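Local coordinates for SnoaL-like domain-containing protein (Novosphingobium aromaticivorans, PDB 2RFR), which is of unknown function but adopts the NTF2-like, cystatin-like fold of the SnoaL family and probably offers a pocket for a small molecule, at residues Asn121-Arg126 with Val135-Ala140; Glu20-Ile25 with Ala88-Glu93; Gly80-Leu85 with Val104-Val109. One frame throughout, in Å; residues are numbered along the deposited sequence.

Contact 1: residues Asn121-Arg126 with Val135-Ala140; sequences NRWTFR and VRRENA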
# COMPACT_ATOMS: atom_id res chain seq x y z
N ASN A 121 9.16 -9.43 -4.27
CA ASN A 121 9.61 -9.94 -2.98
C ASN A 121 8.69 -11.04 -2.52
O ASN A 121 7.48 -10.93 -2.60
CB ASN A 121 9.54 -8.87 -1.87
CG ASN A 121 10.34 -7.65 -2.15
OD1 ASN A 121 11.45 -7.53 -1.69
ND2 ASN A 121 9.83 -6.77 -3.01
N ARG A 122 9.30 -12.05 -1.93
CA ARG A 122 8.62 -13.06 -1.17
C ARG A 122 9.21 -13.11 0.22
O ARG A 122 10.42 -13.21 0.39
CB ARG A 122 8.81 -14.45 -1.81
CG ARG A 122 7.96 -15.51 -1.08
CD ARG A 122 8.17 -16.84 -1.71
NE ARG A 122 7.46 -16.91 -2.95
CZ ARG A 122 6.60 -17.85 -3.28
NH1 ARG A 122 6.30 -18.84 -2.45
NH2 ARG A 122 6.06 -17.82 -4.49
N TRP A 123 8.34 -13.02 1.22
CA TRP A 123 8.73 -13.00 2.63
C TRP A 123 8.10 -14.20 3.32
O TRP A 123 6.97 -14.55 3.02
CB TRP A 123 8.16 -11.78 3.30
CG TRP A 123 8.58 -10.42 2.90
CD1 TRP A 123 8.23 -9.75 1.76
CD2 TRP A 123 9.32 -9.49 3.69
NE1 TRP A 123 8.72 -8.49 1.82
CE2 TRP A 123 9.36 -8.27 3.00
CE3 TRP A 123 9.95 -9.57 4.92
CZ2 TRP A 123 10.00 -7.16 3.50
CZ3 TRP A 123 10.56 -8.45 5.44
CH2 TRP A 123 10.55 -7.26 4.75
N THR A 124 8.82 -14.79 4.24
CA THR A 124 8.29 -15.77 5.18
C THR A 124 8.42 -15.25 6.58
O THR A 124 9.34 -14.48 6.88
CB THR A 124 8.93 -17.10 5.02
OG1 THR A 124 10.30 -16.99 5.34
CG2 THR A 124 8.77 -17.71 3.64
N PHE A 125 7.51 -15.70 7.45
CA PHE A 125 7.43 -15.22 8.83
C PHE A 125 7.15 -16.38 9.75
O PHE A 125 6.59 -17.40 9.36
CB PHE A 125 6.30 -14.19 8.99
CG PHE A 125 6.36 -13.03 8.06
CD1 PHE A 125 5.83 -13.12 6.83
CD2 PHE A 125 7.01 -11.87 8.39
CE1 PHE A 125 5.90 -12.06 5.94
CE2 PHE A 125 7.12 -10.78 7.51
CZ PHE A 125 6.57 -10.92 6.26
N ARG A 126 7.44 -16.15 11.02
CA ARG A 126 6.98 -17.08 12.05
C ARG A 126 6.59 -16.36 13.30
O ARG A 126 7.07 -15.30 13.62
CB ARG A 126 7.95 -18.19 12.27
CG ARG A 126 9.12 -17.86 13.01
CD ARG A 126 9.77 -19.21 13.44
NE ARG A 126 10.98 -18.90 14.13
CZ ARG A 126 12.22 -19.01 13.65
NH1 ARG A 126 12.49 -19.51 12.44
NH2 ARG A 126 13.20 -18.65 14.45
N VAL A 135 11.45 -14.45 8.69
CA VAL A 135 12.42 -15.55 8.64
C VAL A 135 13.31 -15.38 7.44
O VAL A 135 14.52 -15.29 7.57
CB VAL A 135 11.71 -16.90 8.64
CG1 VAL A 135 12.73 -18.06 8.44
CG2 VAL A 135 10.92 -17.07 9.94
N ARG A 136 12.74 -15.28 6.24
CA ARG A 136 13.52 -15.09 5.02
C ARG A 136 12.79 -14.09 4.14
O ARG A 136 11.57 -14.15 3.95
CB ARG A 136 13.68 -16.42 4.29
CG ARG A 136 14.55 -16.33 3.06
CD ARG A 136 14.93 -17.74 2.56
NE ARG A 136 15.64 -17.77 1.28
CZ ARG A 136 16.97 -17.76 1.06
NH1 ARG A 136 17.81 -17.68 2.03
NH2 ARG A 136 17.41 -17.77 -0.19
N ARG A 137 13.57 -13.19 3.52
CA ARG A 137 13.05 -12.33 2.45
C ARG A 137 13.91 -12.64 1.24
O ARG A 137 15.13 -12.70 1.34
CB ARG A 137 13.22 -10.86 2.81
CG ARG A 137 12.69 -9.88 1.73
CD ARG A 137 12.93 -8.47 2.14
NE ARG A 137 12.54 -7.57 1.04
CZ ARG A 137 12.65 -6.27 1.13
NH1 ARG A 137 13.13 -5.69 2.20
NH2 ARG A 137 12.26 -5.55 0.12
N GLU A 138 13.25 -12.80 0.09
CA GLU A 138 13.92 -12.98 -1.19
C GLU A 138 13.39 -11.90 -2.13
O GLU A 138 12.21 -11.66 -2.22
CB GLU A 138 13.56 -14.35 -1.77
CG GLU A 138 14.09 -15.54 -0.96
CD GLU A 138 13.53 -16.85 -1.38
OE1 GLU A 138 12.41 -16.94 -1.88
OE2 GLU A 138 14.19 -17.84 -1.08
N ASN A 139 14.31 -11.37 -2.92
CA ASN A 139 14.02 -10.26 -3.78
C ASN A 139 14.76 -10.44 -5.12
O ASN A 139 15.86 -11.00 -5.18
CB ASN A 139 14.43 -9.02 -2.95
CG ASN A 139 14.61 -7.78 -3.71
OD1 ASN A 139 15.56 -7.63 -4.45
ND2 ASN A 139 13.72 -6.81 -3.47
N ALA A 140 14.13 -10.03 -6.22
CA ALA A 140 14.73 -10.12 -7.55
C ALA A 140 14.13 -9.00 -8.40
O ALA A 140 12.97 -8.61 -8.24
CB ALA A 140 14.47 -11.47 -8.19
O HOH W 1 11.18 -15.82 1.53
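Asn121 and Arg137 meet on the face of the sheet that also carries Trp123 and Asn139, where polar bonds to one oxygen dominate. Arg137 grips Asn121 side-on: its NE lies 2.9 Å and its NH2 2.8 Å from Asn121 OD1, which sits in the guanidinium plane. In the conformers described, Asn139 ND2 adds a third, nearly straight bond to the same OD1 (3.0 Å, 173°). The two arginine nitrogens stand off one side of the Asn121 amide plane and Asn139 ND2 off the other; Asn121 ND2 is held by Ser103 OG. The second kind is packing over the indole face. With CG opposite the backbone N (chi1 -180°) and the chain extended to NE, Arg137 runs alongside the Trp123 indole, placing CD 3.6 Å from the centroid of its six-membered ring as a CH-pi contact. The guanidinium follows nearly flat over CZ2, its plane 14° from the ring. A cation-pi contact with Tyr28 joins it. A leucine in place of Arg137 would probably leave Asn121 OD1 with Asn139 as its one remaining donor here and strip the charged layer from the indole. On the other face, Arg136 NE bonds Glu138 OE2 at 2.8 Å in a salt bridge, while Arg136 NH1 pairs with Glu49. Backbone bonds bind Arg122 to Glu138 in both directions, and water 1 spans Arg122 O and Arg136 O. Val135 N reaches Thr124 O at 2.8 Å and Arg136 O accepts from Thr124 N, so that Val135 and Arg136 both face Thr124: a classic beta bulge in an antiparallel hairpin of the NTF2-like sheet.

Contact 2: residues Glu20-Ile25 with Ala88-Glu93; sequences EIRELI and ATVTVE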
# COMPACT_ATOMS: atom_id res chain seq x y z
N GLU A 20 -0.22 -7.64 12.03
CA GLU A 20 1.16 -7.61 12.52
C GLU A 20 2.15 -7.86 11.42
O GLU A 20 3.17 -7.17 11.37
CB GLU A 20 1.37 -8.66 13.61
CG GLU A 20 1.94 -8.27 14.87
CD GLU A 20 2.12 -9.40 15.87
OE1 GLU A 20 1.13 -9.94 16.41
OE2 GLU A 20 3.29 -9.71 16.07
N ILE A 21 1.85 -8.80 10.57
CA ILE A 21 2.74 -9.13 9.45
C ILE A 21 2.80 -7.92 8.49
O ILE A 21 3.88 -7.53 8.05
CB ILE A 21 2.27 -10.39 8.78
CG1 ILE A 21 2.50 -11.58 9.69
CG2 ILE A 21 2.97 -10.58 7.40
CD1 ILE A 21 1.66 -12.82 9.35
N ARG A 22 1.65 -7.32 8.18
CA ARG A 22 1.65 -6.14 7.32
C ARG A 22 2.44 -5.00 7.92
O ARG A 22 3.12 -4.24 7.21
CB ARG A 22 0.21 -5.76 6.98
CG ARG A 22 -0.41 -6.76 5.99
CD ARG A 22 -1.73 -6.27 5.51
NE ARG A 22 -2.06 -6.95 4.24
CZ ARG A 22 -2.87 -7.98 4.17
NH1 ARG A 22 -3.47 -8.43 5.27
NH2 ARG A 22 -3.15 -8.56 3.01
N GLU A 23 2.34 -4.82 9.24
CA GLU A 23 3.09 -3.79 9.95
C GLU A 23 4.58 -4.04 9.86
O GLU A 23 5.34 -3.08 9.62
CB GLU A 23 2.53 -3.63 11.40
CG GLU A 23 3.19 -2.66 12.25
CD GLU A 23 2.96 -1.20 11.90
OE1 GLU A 23 1.88 -0.71 11.37
OE2 GLU A 23 3.82 -0.49 12.38
N LEU A 24 5.07 -5.28 9.98
CA LEU A 24 6.49 -5.56 9.78
C LEU A 24 6.95 -5.09 8.43
O LEU A 24 8.00 -4.46 8.29
CB LEU A 24 6.81 -7.08 9.90
CG LEU A 24 6.75 -7.79 11.23
CD1 LEU A 24 6.95 -9.28 11.02
CD2 LEU A 24 7.84 -7.22 12.20
N ILE A 25 6.22 -5.48 7.40
CA ILE A 25 6.60 -5.14 6.05
C ILE A 25 6.57 -3.62 5.84
O ILE A 25 7.51 -3.07 5.25
CB ILE A 25 5.71 -5.86 5.02
CG1 ILE A 25 5.78 -7.37 5.23
CG2 ILE A 25 6.09 -5.46 3.56
CD1 ILE A 25 4.75 -8.15 4.37
N ALA A 88 0.95 -5.85 0.51
CA ALA A 88 1.29 -7.27 0.43
C ALA A 88 0.06 -8.14 0.42
O ALA A 88 -0.93 -7.84 1.10
CB ALA A 88 2.18 -7.65 1.63
N THR A 89 0.14 -9.24 -0.30
CA THR A 89 -0.76 -10.39 -0.06
C THR A 89 -0.17 -11.22 1.01
O THR A 89 1.02 -11.46 0.97
CB THR A 89 -1.00 -11.19 -1.36
OG1 THR A 89 -1.84 -12.32 -1.04
CG2 THR A 89 0.21 -11.67 -2.02
N VAL A 90 -0.97 -11.68 1.97
CA VAL A 90 -0.50 -12.42 3.14
C VAL A 90 -1.30 -13.68 3.26
O VAL A 90 -2.53 -13.63 3.18
CB VAL A 90 -0.63 -11.54 4.40
CG1 VAL A 90 -0.23 -12.38 5.68
CG2 VAL A 90 0.22 -10.27 4.31
N THR A 91 -0.62 -14.80 3.50
CA THR A 91 -1.26 -16.08 3.86
C THR A 91 -0.68 -16.58 5.18
O THR A 91 0.52 -16.74 5.28
CB THR A 91 -1.03 -17.11 2.80
OG1 THR A 91 -1.59 -16.67 1.56
CG2 THR A 91 -1.66 -18.47 3.19
N VAL A 92 -1.53 -16.76 6.18
CA VAL A 92 -1.15 -17.32 7.46
C VAL A 92 -1.54 -18.78 7.52
O VAL A 92 -2.66 -19.15 7.16
CB VAL A 92 -1.81 -16.53 8.60
CG1 VAL A 92 -1.49 -17.15 9.97
CG2 VAL A 92 -1.47 -15.04 8.51
N GLU A 93 -0.62 -19.61 7.98
CA GLU A 93 -0.85 -21.02 8.21
C GLU A 93 -0.31 -21.37 9.59
O GLU A 93 0.84 -21.67 9.75
CB GLU A 93 -0.14 -21.84 7.14
CG GLU A 93 -0.69 -21.61 5.74
O HOH W 2 0.17 -4.77 3.09
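Val90 and Arg22 meet where segment 20-25 of the long helix lies across the strand, and with Ala88 they bury the most surface in this contact. Val90 CG2 sits over the centre of one face of the Arg22 guanidinium, 3.8 Å from Arg22 CZ. Val90 CG1 also lies 4.1 Å from Ile21 CG2, so the valine meets a charged and an apolar neighbour. Arg22 leaves the helix with CG opposite its carbonyl carbon (chi1 -72°) and then runs extended to NE, a path that carries the guanidinium past Val90 to the backbone of Ala88. There Arg22 NH2 donates to Ala88 O at 3.0 Å, somewhat bent at 146°, and NE adds a weak bond to the same oxygen. Water 2 accepts from Ala88 N at 2.9 Å and weakly from Arg22 NE, so both polar backbone atoms of Ala88 have partners. The guanidinium has partners in another subunit as well: NH1 forms a salt bridge with Glu19 of the second subunit and NH2 one with Glu23 of that subunit, whose carboxylate also takes Val90 N and Thr89 OG1. These carboxylates probably offset the nearby charge of Arg18. Ala88 completes the group with its CB, 3.8 Å from Ile25 CD1, while Ile21 CD1 reaches Val92 CG2 at 3.9 Å. On the sheet, Phe125 packs on Ile21 and Ile25. A long helix laid over a curved sheet, apolar side inward, is the layout of the cystatin-like alpha+beta fold; here the polar flank of helix and strand also forms part of the interface between subunits.

Contact 3: residues Gly80-Leu85 with Val104-Val109; sequences GCAHFL and VVFRCV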
# COMPACT_ATOMS: atom_id res chain seq x y z
N GLY A 80 19.35 10.57 -1.62
CA GLY A 80 17.92 10.61 -1.42
C GLY A 80 17.28 9.39 -2.02
O GLY A 80 17.33 9.14 -3.21
N CYS A 81 16.67 8.59 -1.14
CA CYS A 81 16.04 7.36 -1.58
C CYS A 81 14.78 7.05 -0.80
O CYS A 81 14.65 7.44 0.36
CB CYS A 81 17.02 6.20 -1.48
SG CYS A 81 17.60 5.75 0.16
N ALA A 82 13.91 6.33 -1.43
CA ALA A 82 12.72 5.74 -0.80
C ALA A 82 12.67 4.28 -1.15
O ALA A 82 12.66 3.92 -2.32
CB ALA A 82 11.44 6.44 -1.29
N HIS A 83 12.58 3.45 -0.12
CA HIS A 83 12.35 2.01 -0.26
C HIS A 83 10.87 1.81 -0.09
O HIS A 83 10.35 1.74 1.03
CB HIS A 83 13.18 1.22 0.76
CG HIS A 83 14.64 1.23 0.40
ND1 HIS A 83 15.46 2.32 0.58
CD2 HIS A 83 15.40 0.29 -0.21
CE1 HIS A 83 16.66 2.05 0.08
NE2 HIS A 83 16.66 0.82 -0.40
N PHE A 84 10.19 1.83 -1.24
CA PHE A 84 8.74 1.85 -1.30
C PHE A 84 8.23 0.45 -1.55
O PHE A 84 8.36 -0.11 -2.65
CB PHE A 84 8.32 2.83 -2.40
CG PHE A 84 6.90 3.32 -2.31
CD1 PHE A 84 5.85 2.44 -2.19
CD2 PHE A 84 6.59 4.64 -2.44
CE1 PHE A 84 4.60 2.87 -2.18
CE2 PHE A 84 5.32 5.09 -2.43
CZ PHE A 84 4.31 4.21 -2.33
N LEU A 85 7.66 -0.15 -0.51
CA LEU A 85 7.07 -1.51 -0.59
C LEU A 85 5.59 -1.33 -0.73
O LEU A 85 4.97 -0.56 0.01
CB LEU A 85 7.43 -2.39 0.59
CG LEU A 85 8.84 -2.99 0.53
CD1 LEU A 85 9.96 -1.95 0.63
CD2 LEU A 85 9.00 -3.99 1.70
N VAL A 104 9.86 -0.82 -4.94
CA VAL A 104 10.55 0.12 -5.81
C VAL A 104 11.50 0.92 -4.95
O VAL A 104 11.08 1.47 -3.93
CB VAL A 104 9.56 1.05 -6.57
CG1 VAL A 104 10.32 2.04 -7.45
CG2 VAL A 104 8.56 0.21 -7.36
N VAL A 105 12.74 1.01 -5.39
CA VAL A 105 13.67 1.94 -4.81
C VAL A 105 13.69 3.18 -5.66
O VAL A 105 14.14 3.14 -6.81
CB VAL A 105 15.11 1.36 -4.66
CG1 VAL A 105 16.01 2.39 -3.99
CG2 VAL A 105 15.08 0.05 -3.91
N PHE A 106 13.15 4.28 -5.14
CA PHE A 106 13.25 5.57 -5.78
C PHE A 106 14.56 6.24 -5.38
O PHE A 106 14.97 6.15 -4.23
CB PHE A 106 12.07 6.47 -5.42
CG PHE A 106 10.75 5.99 -5.94
CD1 PHE A 106 10.32 6.33 -7.23
CD2 PHE A 106 9.92 5.18 -5.16
CE1 PHE A 106 9.13 5.84 -7.68
CE2 PHE A 106 8.72 4.71 -5.62
CZ PHE A 106 8.31 5.06 -6.89
N ARG A 107 15.23 6.88 -6.32
CA ARG A 107 16.47 7.55 -6.07
C ARG A 107 16.44 8.92 -6.70
O ARG A 107 15.99 9.08 -7.85
CB ARG A 107 17.62 6.74 -6.69
CG ARG A 107 19.03 7.29 -6.47
CD ARG A 107 20.03 6.47 -7.28
NE ARG A 107 21.37 7.00 -7.13
CZ ARG A 107 22.32 6.96 -8.04
NH1 ARG A 107 22.13 6.35 -9.19
NH2 ARG A 107 23.47 7.52 -7.80
N CYS A 108 16.96 9.91 -5.97
CA CYS A 108 17.14 11.25 -6.51
C CYS A 108 18.47 11.34 -7.17
O CYS A 108 19.49 11.04 -6.52
CB CYS A 108 16.95 12.26 -5.38
SG CYS A 108 17.03 13.98 -5.89
N VAL A 109 18.50 11.71 -8.45
CA VAL A 109 19.73 11.91 -9.22
C VAL A 109 19.63 13.25 -9.89
O VAL A 109 18.70 13.54 -10.61
CB VAL A 109 19.97 10.79 -10.24
CG1 VAL A 109 21.26 11.07 -11.09
CG2 VAL A 109 20.07 9.39 -9.56
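Val104 pairs with Phe84 through two backbone bonds, Val104 N to Phe84 O at 2.8 Å and Phe84 N to Val104 O at 2.9 Å. Val105 lies alongside His83, pointing the same way: CG1 stands over one face of the imidazole, 4.2 Å from the ring centroid, and CG2 approaches His83 CD2 at 3.7 Å. His83 ND1 is bonded to Asp33 of the long helix. Phe106 returns to the face of Val104, Ala82 and Phe84. Its N and O bond Ala82, and its CE2 comes 3.8 Å from Phe84 CB, which lies at the edge of the Phe106 ring; in the Phe84 conformer described, the ring planes stand obliquely, 65° apart. These strands form an antiparallel hairpin at one edge of the NTF2-like sheet within this chain, and this aromatic face packs against the other two subunits: Ala82 meets Val118 of the third, and Val104 meets Phe106 of the second. Arg107 then points back to the His83 side, where its NE makes a salt bridge with Asp79. Cys108 N donates to Gly80 O at 2.9 Å. At Gly80, with phi 106°, a CB would press on the preceding carbonyl oxygen and lie tight against Cys108 CB.

Overall arrangement
All three contacts reach one mixed sheet, in which strands 131-141, 112-128, 96-109 and 81-93 are successive neighbours. Contact 1 and contact 3 are hairpins whose centres lie about 20 Å apart, and contact 2 lays helix 5-33 on the strand that contact 3 also uses, about 22 Å from it centre to centre and on the opposite side of the chain's centre. Contacts 1 and 2 are closer, about 11 Å centre to centre, joined through Phe125. Leu85 ties contact 3 to Trp123 and Ile25. Along the chain, contacts 2 and 3 interleave and both close before contact 1 opens. Helix and sheet thus share one apolar core, while contacts 2 and 3 also face the second subunit.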